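Local coordinates for protein Cas13d (uncultured Ruminococcus sp, PDB 6IV9) that binds a CRISPR RNA and uses two HEPN domains to mature it and to cleave the RNA targets it specifies, at residues 337-342 against 471-476; 355-360 against 483-488; 377-382 against 444-449; 405-410 against 456-461. The protein carries 2 engineered substitutions. One frame throughout, in Å; residues are numbered along the deposited sequence.

Interaction 1 of 4, residues 337-342 against 471-476. With nucleotides of chain B.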
# COMPACT_ATOMS: atom_id res chain seq x y z
N ASN A 337 -11.58 -20.28 -18.84
CA ASN A 337 -10.38 -20.90 -18.23
C ASN A 337 -10.21 -22.34 -18.73
O ASN A 337 -9.54 -23.10 -18.06
CB ASN A 337 -10.47 -20.82 -16.71
CG ASN A 337 -10.37 -19.39 -16.24
OD1 ASN A 337 -9.29 -18.89 -16.05
ND2 ASN A 337 -11.48 -18.73 -16.08
N LYS A 338 -10.75 -22.64 -19.90
CA LYS A 338 -10.79 -24.02 -20.46
C LYS A 338 -9.40 -24.60 -20.69
O LYS A 338 -9.25 -25.77 -20.55
CB LYS A 338 -11.62 -24.07 -21.74
CG LYS A 338 -11.09 -23.23 -22.88
CD LYS A 338 -12.09 -22.97 -23.97
CE LYS A 338 -12.33 -24.20 -24.82
NZ LYS A 338 -13.22 -23.89 -25.95
N VAL A 339 -8.44 -23.79 -21.10
CA VAL A 339 -7.13 -24.42 -21.37
C VAL A 339 -6.54 -25.01 -20.09
O VAL A 339 -6.21 -26.17 -20.09
CB VAL A 339 -6.18 -23.37 -21.95
CG1 VAL A 339 -4.78 -23.92 -22.06
CG2 VAL A 339 -6.67 -22.82 -23.27
N ASN A 340 -6.42 -24.22 -19.04
CA ASN A 340 -5.85 -24.75 -17.78
C ASN A 340 -6.76 -25.82 -17.20
O ASN A 340 -6.25 -26.81 -16.73
CB ASN A 340 -5.53 -23.64 -16.79
CG ASN A 340 -4.37 -22.79 -17.24
OD1 ASN A 340 -3.89 -22.94 -18.35
ND2 ASN A 340 -3.92 -21.90 -16.39
N ILE A 341 -8.07 -25.61 -17.23
CA ILE A 341 -8.99 -26.60 -16.61
C ILE A 341 -8.86 -27.95 -17.33
O ILE A 341 -8.75 -28.94 -16.65
CB ILE A 341 -10.43 -26.07 -16.58
CG1 ILE A 341 -10.58 -24.97 -15.52
CG2 ILE A 341 -11.39 -27.21 -16.34
CD1 ILE A 341 -11.82 -24.15 -15.66
N SER A 342 -8.80 -27.94 -18.66
CA SER A 342 -8.68 -29.22 -19.42
C SER A 342 -7.39 -29.93 -19.05
O SER A 342 -7.45 -31.09 -18.72
CB SER A 342 -8.67 -28.95 -20.87
OG SER A 342 -9.91 -28.45 -21.28
N LYS A 471 -3.57 -23.23 -28.55
CA LYS A 471 -4.60 -22.87 -29.56
C LYS A 471 -5.58 -24.03 -29.68
O LYS A 471 -6.77 -23.79 -29.77
CB LYS A 471 -3.93 -22.59 -30.91
CG LYS A 471 -4.80 -22.01 -32.00
CD LYS A 471 -3.99 -21.72 -33.25
CE LYS A 471 -4.77 -21.07 -34.37
NZ LYS A 471 -5.30 -22.08 -35.32
N GLU A 472 -5.07 -25.24 -29.66
CA GLU A 472 -5.88 -26.47 -29.79
C GLU A 472 -6.86 -26.57 -28.62
O GLU A 472 -8.03 -26.81 -28.84
CB GLU A 472 -4.89 -27.62 -29.70
CG GLU A 472 -5.36 -28.97 -30.17
CD GLU A 472 -4.19 -29.83 -30.61
OE1 GLU A 472 -4.04 -30.06 -31.83
OE2 GLU A 472 -3.39 -30.22 -29.75
N LEU A 473 -6.36 -26.39 -27.40
CA LEU A 473 -7.21 -26.46 -26.19
C LEU A 473 -8.26 -25.35 -26.21
O LEU A 473 -9.34 -25.57 -25.70
CB LEU A 473 -6.31 -26.41 -24.96
CG LEU A 473 -5.52 -27.69 -24.76
CD1 LEU A 473 -4.55 -27.57 -23.61
CD2 LEU A 473 -6.45 -28.86 -24.56
N GLY A 474 -7.92 -24.19 -26.75
CA GLY A 474 -8.85 -23.06 -26.84
C GLY A 474 -10.04 -23.35 -27.74
O GLY A 474 -11.11 -22.86 -27.43
N LYS A 475 -9.81 -24.05 -28.85
CA LYS A 475 -10.89 -24.33 -29.84
C LYS A 475 -11.70 -25.57 -29.46
O LYS A 475 -12.84 -25.67 -29.89
CB LYS A 475 -10.27 -24.48 -31.24
CG LYS A 475 -9.63 -23.22 -31.78
CD LYS A 475 -10.10 -22.86 -33.16
CE LYS A 475 -9.40 -23.66 -34.24
NZ LYS A 475 -8.69 -24.82 -33.67
N ALA A 476 -11.13 -26.45 -28.64
CA ALA A 476 -11.80 -27.71 -28.27
C ALA A 476 -13.10 -27.47 -27.52
O ALA A 476 -13.23 -26.47 -26.85
CB ALA A 476 -10.86 -28.55 -27.45
P U B 43 -4.71 -13.23 -11.81
OP1 U B 43 -5.03 -13.01 -10.35
OP2 U B 43 -3.63 -14.14 -12.17
O5' U B 43 -6.09 -13.71 -12.41
C5' U B 43 -6.26 -13.90 -13.82
C4' U B 43 -7.48 -14.75 -14.08
O4' U B 43 -8.61 -13.94 -13.70
C3' U B 43 -7.75 -15.10 -15.56
O3' U B 43 -7.06 -16.32 -15.80
C2' U B 43 -9.28 -15.22 -15.59
O2' U B 43 -9.59 -16.43 -14.94
C1' U B 43 -9.69 -14.09 -14.63
N1 U B 43 -9.93 -12.80 -15.29
C2 U B 43 -11.04 -12.69 -16.10
O2 U B 43 -11.84 -13.58 -16.25
N3 U B 43 -11.17 -11.48 -16.72
C4 U B 43 -10.34 -10.40 -16.63
O4 U B 43 -10.61 -9.37 -17.25
C5 U B 43 -9.22 -10.59 -15.77
C6 U B 43 -9.05 -11.75 -15.15

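Interaction 2 of 4, residues 355-360 against 483-488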
# COMPACT_ATOMS: atom_id res chain seq x y z
N ASP A 355 -14.81 -31.20 -8.89
CA ASP A 355 -13.99 -30.77 -7.74
C ASP A 355 -12.85 -29.89 -8.23
O ASP A 355 -12.60 -28.89 -7.62
CB ASP A 355 -13.38 -31.99 -7.07
CG ASP A 355 -13.15 -31.77 -5.60
OD1 ASP A 355 -13.82 -30.90 -5.05
OD2 ASP A 355 -12.30 -32.45 -5.03
N ILE A 356 -12.20 -30.28 -9.32
CA ILE A 356 -11.07 -29.51 -9.88
C ILE A 356 -11.58 -28.13 -10.31
O ILE A 356 -10.90 -27.17 -10.07
CB ILE A 356 -10.43 -30.29 -11.03
CG1 ILE A 356 -9.67 -31.50 -10.49
CG2 ILE A 356 -9.55 -29.41 -11.89
CD1 ILE A 356 -9.29 -32.48 -11.54
N ILE A 357 -12.75 -28.09 -10.93
CA ILE A 357 -13.30 -26.80 -11.42
C ILE A 357 -13.57 -25.89 -10.22
O ILE A 357 -13.23 -24.73 -10.30
CB ILE A 357 -14.54 -27.05 -12.28
CG1 ILE A 357 -14.16 -27.71 -13.60
CG2 ILE A 357 -15.30 -25.76 -12.51
CD1 ILE A 357 -15.31 -28.29 -14.37
N ARG A 358 -14.15 -26.42 -9.15
CA ARG A 358 -14.42 -25.59 -7.96
C ARG A 358 -13.10 -25.12 -7.35
O ARG A 358 -13.02 -23.96 -6.98
CB ARG A 358 -15.34 -26.35 -7.01
CG ARG A 358 -16.72 -26.57 -7.60
CD ARG A 358 -17.74 -27.06 -6.59
NE ARG A 358 -17.34 -28.34 -6.06
CZ ARG A 358 -17.91 -29.49 -6.37
NH1 ARG A 358 -18.94 -29.53 -7.20
NH2 ARG A 358 -17.44 -30.61 -5.86
N LEU A 359 -12.12 -26.00 -7.26
CA LEU A 359 -10.81 -25.62 -6.69
C LEU A 359 -10.15 -24.55 -7.56
O LEU A 359 -9.52 -23.68 -7.02
CB LEU A 359 -9.92 -26.86 -6.56
CG LEU A 359 -10.23 -27.75 -5.37
CD1 LEU A 359 -9.61 -29.12 -5.55
CD2 LEU A 359 -9.75 -27.13 -4.08
N TYR A 360 -10.26 -24.67 -8.87
CA TYR A 360 -9.66 -23.69 -9.80
C TYR A 360 -10.31 -22.32 -9.64
O TYR A 360 -9.62 -21.33 -9.65
CB TYR A 360 -9.61 -24.20 -11.23
CG TYR A 360 -8.64 -23.42 -12.07
CD1 TYR A 360 -7.29 -23.67 -12.00
CD2 TYR A 360 -9.06 -22.42 -12.91
CE1 TYR A 360 -6.38 -22.95 -12.75
CE2 TYR A 360 -8.17 -21.69 -13.67
CZ TYR A 360 -6.83 -21.96 -13.59
OH TYR A 360 -5.95 -21.26 -14.34
N LYS A 483 -23.05 -23.86 -14.34
CA LYS A 483 -23.86 -23.85 -13.10
C LYS A 483 -23.18 -24.64 -11.98
O LYS A 483 -23.56 -24.48 -10.84
CB LYS A 483 -25.30 -24.30 -13.37
CG LYS A 483 -25.98 -23.51 -14.47
CD LYS A 483 -27.39 -23.15 -14.16
CE LYS A 483 -28.09 -22.47 -15.31
NZ LYS A 483 -29.55 -22.70 -15.30
N ILE A 484 -22.11 -25.35 -12.31
CA ILE A 484 -21.34 -26.16 -11.33
C ILE A 484 -20.76 -25.22 -10.26
O ILE A 484 -20.60 -25.64 -9.13
CB ILE A 484 -20.20 -26.88 -12.07
CG1 ILE A 484 -20.70 -28.13 -12.79
CG2 ILE A 484 -19.06 -27.20 -11.14
CD1 ILE A 484 -19.65 -28.73 -13.69
N LEU A 485 -20.48 -23.99 -10.66
CA LEU A 485 -19.82 -22.98 -9.79
C LEU A 485 -20.83 -22.08 -9.10
O LEU A 485 -20.40 -21.23 -8.37
CB LEU A 485 -18.88 -22.14 -10.65
CG LEU A 485 -17.65 -22.87 -11.16
CD1 LEU A 485 -16.89 -22.02 -12.14
CD2 LEU A 485 -16.76 -23.30 -10.01
N ASP A 486 -22.13 -22.34 -9.23
CA ASP A 486 -23.13 -21.42 -8.63
C ASP A 486 -22.90 -21.30 -7.12
O ASP A 486 -23.15 -20.24 -6.59
CB ASP A 486 -24.55 -21.84 -8.97
CG ASP A 486 -25.02 -21.35 -10.32
OD1 ASP A 486 -24.29 -20.60 -10.95
OD2 ASP A 486 -26.13 -21.72 -10.72
N SER A 487 -22.53 -22.39 -6.47
CA SER A 487 -22.29 -22.38 -5.01
C SER A 487 -20.99 -21.65 -4.62
O SER A 487 -20.89 -21.28 -3.48
CB SER A 487 -22.34 -23.75 -4.42
OG SER A 487 -21.41 -24.60 -5.05
N GLU A 488 -20.02 -21.57 -5.52
CA GLU A 488 -18.70 -20.98 -5.20
C GLU A 488 -18.58 -19.52 -5.62
O GLU A 488 -17.80 -18.82 -5.02
CB GLU A 488 -17.60 -21.69 -5.98
CG GLU A 488 -17.71 -23.19 -5.95
CD GLU A 488 -17.65 -23.83 -4.58
OE1 GLU A 488 -16.63 -23.67 -3.92
OE2 GLU A 488 -18.62 -24.50 -4.21

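Interaction 3 of 4, residues 377-382 against 444-449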
# COMPACT_ATOMS: atom_id res chain seq x y z
N LYS A 377 4.41 -19.95 -4.11
CA LYS A 377 5.31 -19.41 -5.14
C LYS A 377 6.76 -19.68 -4.72
O LYS A 377 7.54 -20.05 -5.55
CB LYS A 377 5.06 -17.91 -5.26
CG LYS A 377 6.08 -17.11 -6.03
CD LYS A 377 5.65 -15.68 -6.18
CE LYS A 377 6.72 -14.75 -6.70
NZ LYS A 377 6.21 -13.37 -6.85
N LYS A 378 7.08 -19.50 -3.45
CA LYS A 378 8.48 -19.73 -3.02
C LYS A 378 8.84 -21.20 -3.21
O LYS A 378 9.95 -21.47 -3.61
CB LYS A 378 8.70 -19.24 -1.60
CG LYS A 378 10.15 -19.06 -1.21
CD LYS A 378 10.34 -18.87 0.26
CE LYS A 378 10.84 -17.50 0.62
NZ LYS A 378 12.12 -17.19 -0.07
N LEU A 379 7.92 -22.11 -2.90
CA LEU A 379 8.20 -23.55 -3.07
C LEU A 379 8.42 -23.84 -4.56
O LEU A 379 9.40 -24.49 -4.88
CB LEU A 379 7.02 -24.36 -2.54
CG LEU A 379 6.90 -24.42 -1.03
CD1 LEU A 379 5.57 -25.00 -0.63
CD2 LEU A 379 8.04 -25.22 -0.43
N ARG A 380 7.54 -23.32 -5.41
CA ARG A 380 7.68 -23.55 -6.86
C ARG A 380 9.00 -22.93 -7.34
O ARG A 380 9.68 -23.57 -8.12
CB ARG A 380 6.49 -22.95 -7.61
CG ARG A 380 6.63 -22.98 -9.12
CD ARG A 380 6.95 -21.62 -9.67
NE ARG A 380 5.84 -20.73 -9.43
CZ ARG A 380 5.90 -19.42 -9.51
NH1 ARG A 380 7.05 -18.84 -9.80
NH2 ARG A 380 4.82 -18.70 -9.31
N GLU A 381 9.33 -21.74 -6.87
CA GLU A 381 10.59 -21.09 -7.29
C GLU A 381 11.79 -21.95 -6.87
O GLU A 381 12.70 -22.05 -7.65
CB GLU A 381 10.69 -19.69 -6.70
CG GLU A 381 9.88 -18.66 -7.43
CD GLU A 381 9.87 -17.30 -6.75
OE1 GLU A 381 9.56 -16.32 -7.42
OE2 GLU A 381 10.18 -17.23 -5.55
N LYS A 382 11.79 -22.49 -5.67
CA LYS A 382 12.91 -23.35 -5.22
C LYS A 382 12.97 -24.61 -6.08
O LYS A 382 14.06 -25.05 -6.39
CB LYS A 382 12.81 -23.65 -3.73
CG LYS A 382 12.87 -22.43 -2.82
CD LYS A 382 13.96 -22.49 -1.78
CE LYS A 382 14.36 -21.14 -1.22
NZ LYS A 382 15.81 -20.90 -1.32
N ALA A 444 13.72 -25.04 0.90
CA ALA A 444 14.54 -25.88 0.01
C ALA A 444 14.30 -27.37 0.30
O ALA A 444 14.09 -28.11 -0.64
CB ALA A 444 15.98 -25.49 0.18
N ASP A 445 14.27 -27.78 1.57
CA ASP A 445 14.04 -29.21 1.89
C ASP A 445 12.65 -29.63 1.40
O ASP A 445 12.53 -30.70 0.86
CB ASP A 445 14.19 -29.48 3.39
CG ASP A 445 15.61 -29.28 3.90
OD1 ASP A 445 16.52 -29.28 3.08
OD2 ASP A 445 15.76 -29.10 5.10
N GLU A 446 11.65 -28.78 1.59
CA GLU A 446 10.28 -29.09 1.13
C GLU A 446 10.25 -29.21 -0.39
O GLU A 446 9.58 -30.09 -0.88
CB GLU A 446 9.26 -28.07 1.64
CG GLU A 446 7.84 -28.53 1.49
CD GLU A 446 7.35 -29.61 2.43
OE1 GLU A 446 8.12 -30.03 3.27
OE2 GLU A 446 6.20 -29.99 2.33
N ALA A 447 10.97 -28.34 -1.09
CA ALA A 447 11.00 -28.35 -2.57
C ALA A 447 11.58 -29.69 -3.06
O ALA A 447 11.12 -30.20 -4.06
CB ALA A 447 11.81 -27.20 -3.07
N ALA A 448 12.57 -30.20 -2.35
CA ALA A 448 13.19 -31.49 -2.72
C ALA A 448 12.15 -32.60 -2.64
O ALA A 448 12.09 -33.39 -3.55
CB ALA A 448 14.33 -31.75 -1.79
N LYS A 449 11.37 -32.65 -1.56
CA LYS A 449 10.32 -33.69 -1.46
C LYS A 449 9.28 -33.46 -2.56
O LYS A 449 8.79 -34.44 -3.12
CB LYS A 449 9.66 -33.67 -0.08
CG LYS A 449 10.61 -33.80 1.09
CD LYS A 449 9.91 -33.86 2.41
CE LYS A 449 10.66 -33.17 3.53
NZ LYS A 449 10.40 -33.81 4.84

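Interaction 4 of 4, residues 405-410 against 456-461. With nucleotides of chain B.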
# COMPACT_ATOMS: atom_id res chain seq x y z
N LYS A 405 0.87 -20.93 -13.15
CA LYS A 405 -0.46 -21.14 -12.55
C LYS A 405 -0.71 -22.65 -12.43
O LYS A 405 -1.14 -23.10 -11.40
CB LYS A 405 -1.55 -20.52 -13.42
CG LYS A 405 -1.82 -19.04 -13.19
CD LYS A 405 -3.02 -18.52 -13.91
CE LYS A 405 -3.48 -17.16 -13.43
NZ LYS A 405 -2.52 -16.10 -13.77
N LEU A 406 -0.39 -23.39 -13.48
CA LEU A 406 -0.60 -24.85 -13.45
C LEU A 406 0.27 -25.48 -12.37
O LEU A 406 -0.24 -26.28 -11.63
CB LEU A 406 -0.27 -25.41 -14.84
CG LEU A 406 -1.26 -25.00 -15.92
CD1 LEU A 406 -0.70 -25.23 -17.30
CD2 LEU A 406 -2.58 -25.71 -15.73
N MET A 407 1.53 -25.10 -12.29
CA MET A 407 2.45 -25.66 -11.27
C MET A 407 1.97 -25.27 -9.87
O MET A 407 1.89 -26.14 -9.03
CB MET A 407 3.87 -25.15 -11.50
CG MET A 407 4.49 -25.63 -12.79
SD MET A 407 6.10 -24.91 -13.13
CE MET A 407 6.68 -25.97 -14.45
N ASP A 408 1.63 -24.01 -9.66
CA ASP A 408 1.15 -23.50 -8.36
C ASP A 408 -0.14 -24.23 -7.97
O ASP A 408 -0.30 -24.57 -6.83
CB ASP A 408 0.97 -21.99 -8.40
CG ASP A 408 2.28 -21.20 -8.44
OD1 ASP A 408 3.33 -21.82 -8.43
OD2 ASP A 408 2.22 -19.99 -8.47
N PHE A 409 -1.01 -24.47 -8.94
CA PHE A 409 -2.30 -25.15 -8.66
C PHE A 409 -2.07 -26.57 -8.13
O PHE A 409 -2.75 -26.95 -7.21
CB PHE A 409 -3.19 -25.18 -9.89
CG PHE A 409 -4.55 -25.74 -9.59
CD1 PHE A 409 -5.49 -25.00 -8.90
CD2 PHE A 409 -4.88 -27.03 -9.95
CE1 PHE A 409 -6.74 -25.51 -8.63
CE2 PHE A 409 -6.12 -27.55 -9.66
CZ PHE A 409 -7.05 -26.79 -9.00
N LEU A 410 -1.13 -27.31 -8.71
CA LEU A 410 -0.85 -28.68 -8.23
C LEU A 410 -0.36 -28.61 -6.79
O LEU A 410 -0.80 -29.39 -5.99
CB LEU A 410 0.25 -29.27 -9.11
CG LEU A 410 -0.15 -29.64 -10.53
CD1 LEU A 410 1.02 -30.30 -11.22
CD2 LEU A 410 -1.35 -30.55 -10.54
N ASN A 456 7.22 -35.51 -12.73
CA ASN A 456 6.57 -35.95 -13.99
C ASN A 456 5.43 -34.99 -14.35
O ASN A 456 5.27 -34.70 -15.53
CB ASN A 456 6.12 -37.40 -13.91
CG ASN A 456 7.26 -38.35 -13.59
OD1 ASN A 456 8.40 -38.10 -13.96
ND2 ASN A 456 6.95 -39.43 -12.91
N ASP A 457 4.67 -34.54 -13.35
CA ASP A 457 3.55 -33.60 -13.60
C ASP A 457 4.11 -32.29 -14.16
O ASP A 457 3.53 -31.75 -15.09
CB ASP A 457 2.77 -33.35 -12.31
CG ASP A 457 1.80 -34.45 -11.95
OD1 ASP A 457 1.41 -35.20 -12.83
OD2 ASP A 457 1.44 -34.54 -10.79
N PHE A 458 5.20 -31.78 -13.59
CA PHE A 458 5.78 -30.51 -14.09
C PHE A 458 6.28 -30.68 -15.52
O PHE A 458 6.10 -29.78 -16.31
CB PHE A 458 6.86 -29.97 -13.16
CG PHE A 458 6.33 -29.24 -11.96
CD1 PHE A 458 5.11 -29.57 -11.41
CD2 PHE A 458 7.06 -28.23 -11.37
CE1 PHE A 458 4.63 -28.92 -10.30
CE2 PHE A 458 6.57 -27.58 -10.25
CZ PHE A 458 5.36 -27.93 -9.72
N GLU A 459 6.91 -31.80 -15.82
CA GLU A 459 7.42 -32.04 -17.19
C GLU A 459 6.22 -32.09 -18.15
O GLU A 459 6.32 -31.54 -19.23
CB GLU A 459 8.24 -33.32 -17.24
CG GLU A 459 9.71 -33.06 -17.42
CD GLU A 459 10.65 -33.88 -16.56
OE1 GLU A 459 10.33 -35.04 -16.27
OE2 GLU A 459 11.71 -33.34 -16.19
N ASN A 460 5.14 -32.71 -17.71
CA ASN A 460 3.93 -32.81 -18.55
C ASN A 460 3.40 -31.41 -18.85
O ASN A 460 3.05 -31.13 -19.99
CB ASN A 460 2.84 -33.61 -17.84
CG ASN A 460 1.67 -33.91 -18.74
OD1 ASN A 460 1.85 -34.11 -19.93
ND2 ASN A 460 0.48 -33.94 -18.19
N ILE A 461 3.36 -30.55 -17.84
CA ILE A 461 2.85 -29.17 -18.05
C ILE A 461 3.73 -28.47 -19.07
O ILE A 461 3.20 -27.90 -19.98
CB ILE A 461 2.87 -28.39 -16.73
CG1 ILE A 461 1.76 -28.80 -15.76
CG2 ILE A 461 2.84 -26.90 -17.01
CD1 ILE A 461 1.99 -28.34 -14.37
P A B 44 -5.87 -16.45 -16.87
OP1 A B 44 -5.25 -17.77 -16.63
OP2 A B 44 -4.98 -15.25 -16.71
O5' A B 44 -6.63 -16.22 -18.26
C5' A B 44 -7.38 -17.34 -18.85
C4' A B 44 -7.64 -17.12 -20.32
O4' A B 44 -8.52 -15.98 -20.52
C3' A B 44 -6.36 -16.79 -21.10
O3' A B 44 -6.42 -17.34 -22.43
C2' A B 44 -6.37 -15.28 -21.11
O2' A B 44 -5.70 -14.71 -22.20
C1' A B 44 -7.85 -15.00 -21.29
N9 A B 44 -8.24 -13.70 -20.77
C8 A B 44 -7.90 -13.07 -19.59
N7 A B 44 -8.48 -11.91 -19.41
C5 A B 44 -9.27 -11.77 -20.54
C6 A B 44 -10.15 -10.76 -20.95
N6 A B 44 -10.37 -9.66 -20.24
N1 A B 44 -10.79 -10.92 -22.13
C2 A B 44 -10.57 -12.04 -22.84
N3 A B 44 -9.77 -13.07 -22.55
C4 A B 44 -9.14 -12.86 -21.38

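Interaction 1 of 4, residues 337-342 against 471-476
Two peptide carbonyls, those of G474 and A476, receive the ammonium end of K338, and they are met in different ways. The A476 carbonyl points almost straight at NZ (C=O...N 164°), with NZ 2.7 Å from A476 O. For G474 the nitrogen stands above the carbonyl plane, 49° out of it, yet NZ is still only 2.8 Å from G474 O. A third flat group, the amide of N337, turns its OD1 and ND2 to the RNA: O2' of U43 of chain B donates to N337 OD1 at 2.7 Å, and N337 ND2 returns a weak bond to the same hydroxyl.

K338 makes its reach by setting CG between the backbone N and the carbonyl carbon (chi1 62°) and bending again further out. Its positive charge sits where helix 467-475 runs out, a place the helix dipole would probably favour, and E335 adds a salt bridge to NZ. Beside this polar grip, V339 and L473 cross at about a right angle, V339 CG1 lying 4.0 Å from L473 CD1, while V339 CG2 rests 3.9 Å from G474 N.

Locally the helix segments cross nearly perpendicularly, their axes 8.8 Å apart at closest. Helix 338-347 also packs on helix 353-366, where I341 meets I357 and Y360, and on helix 400-418, where N340 bonds to K402.

Interaction 2 of 4, residues 355-360 against 483-488
I357 and L485 meet through one methyl of each, placed by the side-chain torsions. In I357, chi1 of -69° leaves CG2 anti to the backbone N and facing L485; in L485, chi1 of -70° with an extended chi2 brings CD2 to it. The motif is a helix, 353-366, docked against a loop that contains a short 3-10 segment.

I357 CG2 lies 3.8 Å from L485 CD2, the two side chains crossing at about a right angle, and I484 CG2 closes in on the same I357 CG2 at 4.3 Å. L485 CD2 also comes down on the helix backbone, 3.9 Å from R358 CA, so this leucine fits between the isoleucine and the root of the arginine. F333 and I334 cover L485 as well, which ties the loop to helix 333-336.

R358 crosses the leucine at a slant, its CG near L485 CD2, and passes on to E488. It is the aliphatic part that touches the glutamate: R358 CD is 3.6 Å from E488 OE2, while R358 NE stays 4.5 Å from that oxygen, too far for a salt bridge, and the guanidinium and carboxylate planes are 50° apart. The guanidinium bends back over its own helix, where NH2 makes a long ion pair with D355, whose OD1 also pairs with R417. E488 is steadied within the loop instead, S487 OG donating to the anti lone pair of E488 OE2 at 2.9 Å.

Interaction 3 of 4, residues 377-382 against 444-449
A447 and A444 of helix 436-464 offer a small-residue surface to L379 and K382 of helix 376-386, in a helix-helix crossing where the local axes of 377-382 and 444-449 pass 8.7 Å apart at -69°. At the crossing point the backbones come near each other, L379 CA and A447 CA being separated by 5.6 Å, and the alanine methyl takes up little of that gap.

The contacts between the segments are van der Waals. A447 CB touches K382 CB at 3.7 Å and also faces the backbone carbonyl of L379. On one flank L379 CD2 reaches E446 CB at 3.7 Å, meeting the base of the glutamate rather than its acid. On the other flank the aliphatic arm of K382 lies against A444: K382 CD is 4.1 Å from A444 CB and somewhat nearer the A444 backbone nitrogen. Both long polar residues thus lend their methylene groups to the interface.

The polar ends go to partners beyond the two segments. E446 places CG anti to the backbone N (chi1 -166°) and bends at the next bond, which takes the carboxylate away from L379; its OE2 is hydrogen-bonded to Y415 OH of helix 400-418. K382 NZ has a long, weak ion pair with E440, whereas K378 NZ makes a salt bridge to that acid.

Y443 and L450 extend the apolar cover over L379. At the glutamate the same leucine methyl serves twice, L379 CD2 standing 3.8 Å from E446 CG.

Interaction 4 of 4, residues 405-410 against 456-461
A buried seam between two near-antiparallel helices, 400-418 and 436-464, holds a Met-aromatic contact between M407 and F458. The local axes lie 10.2 Å apart at 156°.

M407 lays its chain across one face of the F458 ring. M407 CB sits near the rim, 3.6 Å from F458 CZ. M407 CG stands over the middle, 9° off the normal and 3.8 Å from the centroid of the F458 ring, a CH-pi contact. M407 SD follows obliquely at 4.3 Å from that F458 centroid. An extended run beyond CG (chi2 175°) carries SD and CE past the rim beside CD2, still on the same side of the ring plane. The ring's edge is taken by L410, whose CD1 lies near the ring plane, 4.0 Å from F458 CE1.

That methyl is shared: L410 CD1 meets I461 CD1 tip to tip at 3.8 Å and also touches D457 CB. I461 CD1 continues to L406 CB, 3.7 Å away, so one isoleucine methyl joins L406, M407 and L410. M383 of helix 376-386 packs on F458 as well.

K405 CD passes 3.6 Å from OP1 of the adenosine nucleotide 44 of chain B, and K405 NZ makes a salt bridge to a phosphate of another nucleotide. The contact is thus a near-antiparallel helix pair of an alpha-helical domain, with apolar side chains between the helices and K405 turned to the RNA backbone.

The contacts lie in a mainly helical region beside the RNA; interactions 1, 2 and 4 are on the same side of the chain's centre, and 3 and 4 are too. Along the chain the first segments come in the order 1, 2, 3, 4 and the second in the order 3, 4, 1, 2. Helix 436-464 serves interactions 3 and 4, whose centres are 13 Å apart and which R380 and D408 join by a salt bridge. The centre of interaction 1 lies about 16 Å from that of interaction 4 and about 17 Å from that of interaction 2. Interaction 3 touches neither 1 nor 2. Helix 400-418 touches the neighbouring contacts through N340, Y360 and R380, and its K405 reaches the RNA.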